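Local coordinates for uncharacterized protein SAV2460 (Streptomyces avermitilis, PDB 2QNG) that is of unknown function but binds calcium ions and belongs to the TerD family, at residues A[41-51]-A[124-133]. Residues are numbered along the deposited sequence; the frame is centred on the assembly and turned at random.
With CA (calcium ion), chain C.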
loop_
_atom_site.group_PDB
_atom_site.type_symbol
_atom_site.label_atom_id
_atom_site.label_comp_id
_atom_site.label_asym_id
_atom_site.label_seq_id
_atom_site.Cartn_x
_atom_site.Cartn_y
_atom_site.Cartn_z
ATOM N N PRO A 41 -14.970 11.808 0.920
ATOM C CA PRO A 41 -15.567 11.581 -0.399
ATOM C C PRO A 41 -15.522 12.792 -1.325
ATOM O O PRO A 41 -15.416 13.933 -0.859
ATOM C CB PRO A 41 -17.034 11.230 -0.089
ATOM C CG PRO A 41 -17.236 11.454 1.317
ATOM C CD PRO A 41 -15.943 11.694 2.014
ATOM N N SER A 42 -15.637 12.506 -2.619
ATOM C CA SER A 42 -15.874 13.547 -3.606
ATOM C C SER A 42 -17.186 14.243 -3.308
ATOM O O SER A 42 -18.089 13.631 -2.752
ATOM C CB SER A 42 -16.075 12.928 -4.986
ATOM O OG SER A 42 -14.915 12.275 -5.424
ATOM N N PRO A 43 -17.338 15.484 -3.777
ATOM C CA PRO A 43 -18.640 16.165 -3.679
ATOM C C PRO A 43 -19.750 15.346 -4.348
ATOM O O PRO A 43 -19.488 14.643 -5.335
ATOM C CB PRO A 43 -18.416 17.457 -4.466
ATOM C CG PRO A 43 -16.955 17.719 -4.426
ATOM C CD PRO A 43 -16.287 16.336 -4.371
ATOM N N PRO A 44 -20.990 15.433 -3.828
ATOM C CA PRO A 44 -22.100 14.709 -4.435
ATOM C C PRO A 44 -22.175 15.032 -5.923
ATOM O O PRO A 44 -22.008 16.196 -6.324
ATOM C CB PRO A 44 -23.327 15.263 -3.706
ATOM C CG PRO A 44 -22.809 15.698 -2.380
ATOM C CD PRO A 44 -21.399 16.186 -2.632
ATOM N N GLY A 45 -22.382 14.007 -6.739
ATOM C CA GLY A 45 -22.517 14.215 -8.173
ATOM C C GLY A 45 -21.223 14.214 -8.965
ATOM O O GLY A 45 -21.260 14.150 -10.200
ATOM N N ASP A 46 -20.080 14.301 -8.271
ATOM C CA ASP A 46 -18.769 14.123 -8.906
ATOM C C ASP A 46 -18.409 12.646 -8.869
ATOM O O ASP A 46 -18.953 11.896 -8.056
ATOM C CB ASP A 46 -17.672 14.896 -8.179
ATOM C CG ASP A 46 -17.708 16.372 -8.453
ATOM O OD1 ASP A 46 -18.657 16.855 -9.111
ATOM O OD2 ASP A 46 -16.775 17.049 -7.976
ATOM N N PRO A 47 -17.490 12.216 -9.750
ATOM C CA PRO A 47 -17.046 10.829 -9.716
ATOM C C PRO A 47 -16.466 10.493 -8.345
ATOM O O PRO A 47 -15.785 11.319 -7.737
ATOM C CB PRO A 47 -15.951 10.788 -10.793
ATOM C CG PRO A 47 -16.261 11.916 -11.689
ATOM C CD PRO A 47 -16.846 12.978 -10.840
ATOM N N ALA A 48 -16.747 9.292 -7.870
ATOM C CA ALA A 48 -16.299 8.879 -6.536
ATOM C C ALA A 48 -14.785 8.830 -6.449
ATOM O O ALA A 48 -14.112 8.448 -7.418
ATOM C CB ALA A 48 -16.844 7.524 -6.216
ATOM N N THR A 49 -14.251 9.157 -5.273
ATOM C CA THR A 49 -12.830 9.017 -5.009
ATOM C C THR A 49 -12.620 7.633 -4.380
ATOM O O THR A 49 -13.211 7.342 -3.313
ATOM C CB THR A 49 -12.343 10.072 -4.016
ATOM O OG1 THR A 49 -12.534 11.375 -4.565
ATOM C CG2 THR A 49 -10.886 9.883 -3.706
ATOM N N ASP A 50 -11.779 6.795 -5.000
ATOM C CA ASP A 50 -11.576 5.423 -4.533
ATOM C C ASP A 50 -10.078 5.178 -4.494
ATOM O O ASP A 50 -9.430 5.154 -5.534
ATOM C CB ASP A 50 -12.262 4.467 -5.529
ATOM C CG ASP A 50 -12.149 3.000 -5.123
ATOM O OD1 ASP A 50 -11.619 2.702 -4.008
ATOM O OD2 ASP A 50 -12.581 2.145 -5.936
ATOM N N LEU A 51 -9.537 5.053 -3.289
ATOM C CA LEU A 51 -8.157 4.657 -3.078
ATOM C C LEU A 51 -8.137 3.181 -2.738
ATOM O O LEU A 51 -9.050 2.704 -2.039
ATOM C CB LEU A 51 -7.499 5.465 -1.933
ATOM C CG LEU A 51 -7.015 6.897 -2.274
ATOM C CD1 LEU A 51 -8.091 7.810 -2.902
ATOM C CD2 LEU A 51 -6.407 7.551 -1.040
ATOM N N ASP A 124 -12.986 6.578 -13.717
ATOM C CA ASP A 124 -14.045 7.604 -13.777
ATOM C C ASP A 124 -13.563 9.052 -14.005
ATOM O O ASP A 124 -14.335 9.914 -14.443
ATOM C CB ASP A 124 -14.883 7.580 -12.496
ATOM C CG ASP A 124 -15.655 6.277 -12.289
ATOM O OD1 ASP A 124 -15.929 5.529 -13.258
ATOM O OD2 ASP A 124 -16.019 6.024 -11.119
ATOM N N ALA A 125 -12.291 9.320 -13.720
ATOM C CA ALA A 125 -11.742 10.680 -13.797
ATOM C C ALA A 125 -10.271 10.595 -13.475
ATOM O O ALA A 125 -9.875 9.854 -12.591
ATOM C CB ALA A 125 -12.413 11.595 -12.774
ATOM N N HIS A 126 -9.459 11.365 -14.180
ATOM C CA HIS A 126 -8.078 11.553 -13.817
ATOM C C HIS A 126 -8.058 12.254 -12.455
ATOM O O HIS A 126 -8.665 13.319 -12.283
ATOM C CB HIS A 126 -7.423 12.398 -14.903
ATOM C CG HIS A 126 -6.038 12.869 -14.567
ATOM N ND1 HIS A 126 -4.944 12.027 -14.477
ATOM C CD2 HIS A 126 -5.568 14.118 -14.337
ATOM C CE1 HIS A 126 -3.866 12.741 -14.185
ATOM N NE2 HIS A 126 -4.219 14.014 -14.116
ATOM N N ARG A 127 -7.361 11.657 -11.492
ATOM C CA ARG A 127 -7.342 12.192 -10.133
ATOM C C ARG A 127 -6.005 11.903 -9.531
ATOM O O ARG A 127 -5.559 10.750 -9.530
ATOM C CB ARG A 127 -8.459 11.567 -9.284
ATOM C CG ARG A 127 -8.642 12.240 -7.928
ATOM C CD ARG A 127 -9.709 11.569 -7.067
ATOM N NE ARG A 127 -11.017 11.574 -7.705
ATOM C CZ ARG A 127 -11.875 12.586 -7.651
ATOM N NH1 ARG A 127 -11.574 13.697 -6.982
ATOM N NH2 ARG A 127 -13.039 12.493 -8.289
ATOM N N THR A 128 -5.350 12.948 -9.037
ATOM C CA THR A 128 -4.081 12.787 -8.332
ATOM C C THR A 128 -4.276 13.047 -6.843
ATOM O O THR A 128 -5.382 13.406 -6.410
ATOM C CB THR A 128 -3.014 13.745 -8.880
ATOM O OG1 THR A 128 -3.357 15.093 -8.524
ATOM C CG2 THR A 128 -2.905 13.627 -10.413
ATOM N N PHE A 129 -3.224 12.869 -6.028
ATOM C CA PHE A 129 -3.443 13.049 -4.583
ATOM C C PHE A 129 -3.958 14.426 -4.179
ATOM O O PHE A 129 -4.702 14.523 -3.195
ATOM C CB PHE A 129 -2.233 12.594 -3.756
ATOM C CG PHE A 129 -2.090 11.097 -3.702
ATOM C CD1 PHE A 129 -2.908 10.322 -2.886
ATOM C CD2 PHE A 129 -1.159 10.459 -4.503
ATOM C CE1 PHE A 129 -2.794 8.926 -2.876
ATOM C CE2 PHE A 129 -1.034 9.058 -4.492
ATOM C CZ PHE A 129 -1.857 8.309 -3.679
ATOM N N VAL A 130 -3.614 15.484 -4.930
ATOM C CA VAL A 130 -4.131 16.811 -4.573
ATOM C C VAL A 130 -5.656 16.875 -4.794
ATOM O O VAL A 130 -6.362 17.695 -4.165
ATOM C CB VAL A 130 -3.399 17.956 -5.345
ATOM C CG1 VAL A 130 -3.859 18.029 -6.792
ATOM C CG2 VAL A 130 -3.577 19.293 -4.624
ATOM N N GLY A 131 -6.159 16.011 -5.684
ATOM C CA GLY A 131 -7.598 15.901 -5.986
ATOM C C GLY A 131 -8.352 14.949 -5.052
ATOM O O GLY A 131 -9.538 14.715 -5.246
ATOM N N VAL A 132 -7.661 14.387 -4.066
ATOM C CA VAL A 132 -8.284 13.586 -3.030
ATOM C C VAL A 132 -8.436 14.488 -1.799
ATOM O O VAL A 132 -7.486 15.169 -1.396
ATOM C CB VAL A 132 -7.403 12.382 -2.679
ATOM C CG1 VAL A 132 -8.015 11.559 -1.520
ATOM C CG2 VAL A 132 -7.183 11.518 -3.914
ATOM N N LEU A 133 -9.632 14.497 -1.199
ATOM C CA LEU A 133 -9.853 15.338 -0.023
ATOM C C LEU A 133 -9.345 14.660 1.240
ATOM O O LEU A 133 -9.798 13.569 1.601
ATOM C CB LEU A 133 -11.323 15.715 0.138
ATOM C CG LEU A 133 -11.605 16.714 1.266
ATOM C CD1 LEU A 133 -10.803 18.012 1.092
ATOM C CD2 LEU A 133 -13.090 17.012 1.312
HETATM CA CA CA C . -10.857 1.290 -2.343
HETATM O O HOH W 1 -12.743 9.773 -9.329
HETATM O O HOH W 2 -18.168 7.507 -9.527
HETATM O O HOH W 3 -13.880 6.008 -8.728
HETATM O O HOH W 4 -11.987 13.107 -2.391
HETATM O O HOH W 5 -11.981 -0.721 -2.732
#
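The guanidinium of Arg-127 lies under Thr-49, whose OG1 stands over the middle of the group, 3.3 Å off its plane; Ser-42 OG comes over the same face. Round the rim, level with it, come the Gly-131 carbonyl carbon and a water. NH1 donates to Gly-131 O at 2.9 Å, nearly in the plane of the guanidinium, which fixes the rotation of the group, while NH2 donates to the edge water, and that water in turn donates a hydrogen bond to Ala-48 O. CG runs anti to the backbone N (chi1 -171°) and the chain then bends at chi3 (-60°), bringing the flat end beneath the 41-51 loop. Ser-42 OG donates to Pro-47 O (2.6 Å), closing that loop on itself. With Arg-127 cut back to an alanine, a gap would probably open under Thr-49 and Gly-131 O would lose this donor. The other flat group, the Phe-129 ring, receives Leu-51 CD2 at its edge, 4.3 Å from CE1, and stacks on Phe-151. Leu-51 CD1 meets Val-132 CG2 tip to tip at 3.9 Å; at the far end Pro-47 CG touches Ala-125 CB. Two inter-strand loops of the TerD beta-sandwich are thus joined beside a calcium site, where Asp-50 OD1 and Leu-51 O each hold the calcium ion at 2.3 Å and Asp-52, Ser-88 and Glu-98 complete the protein ligands.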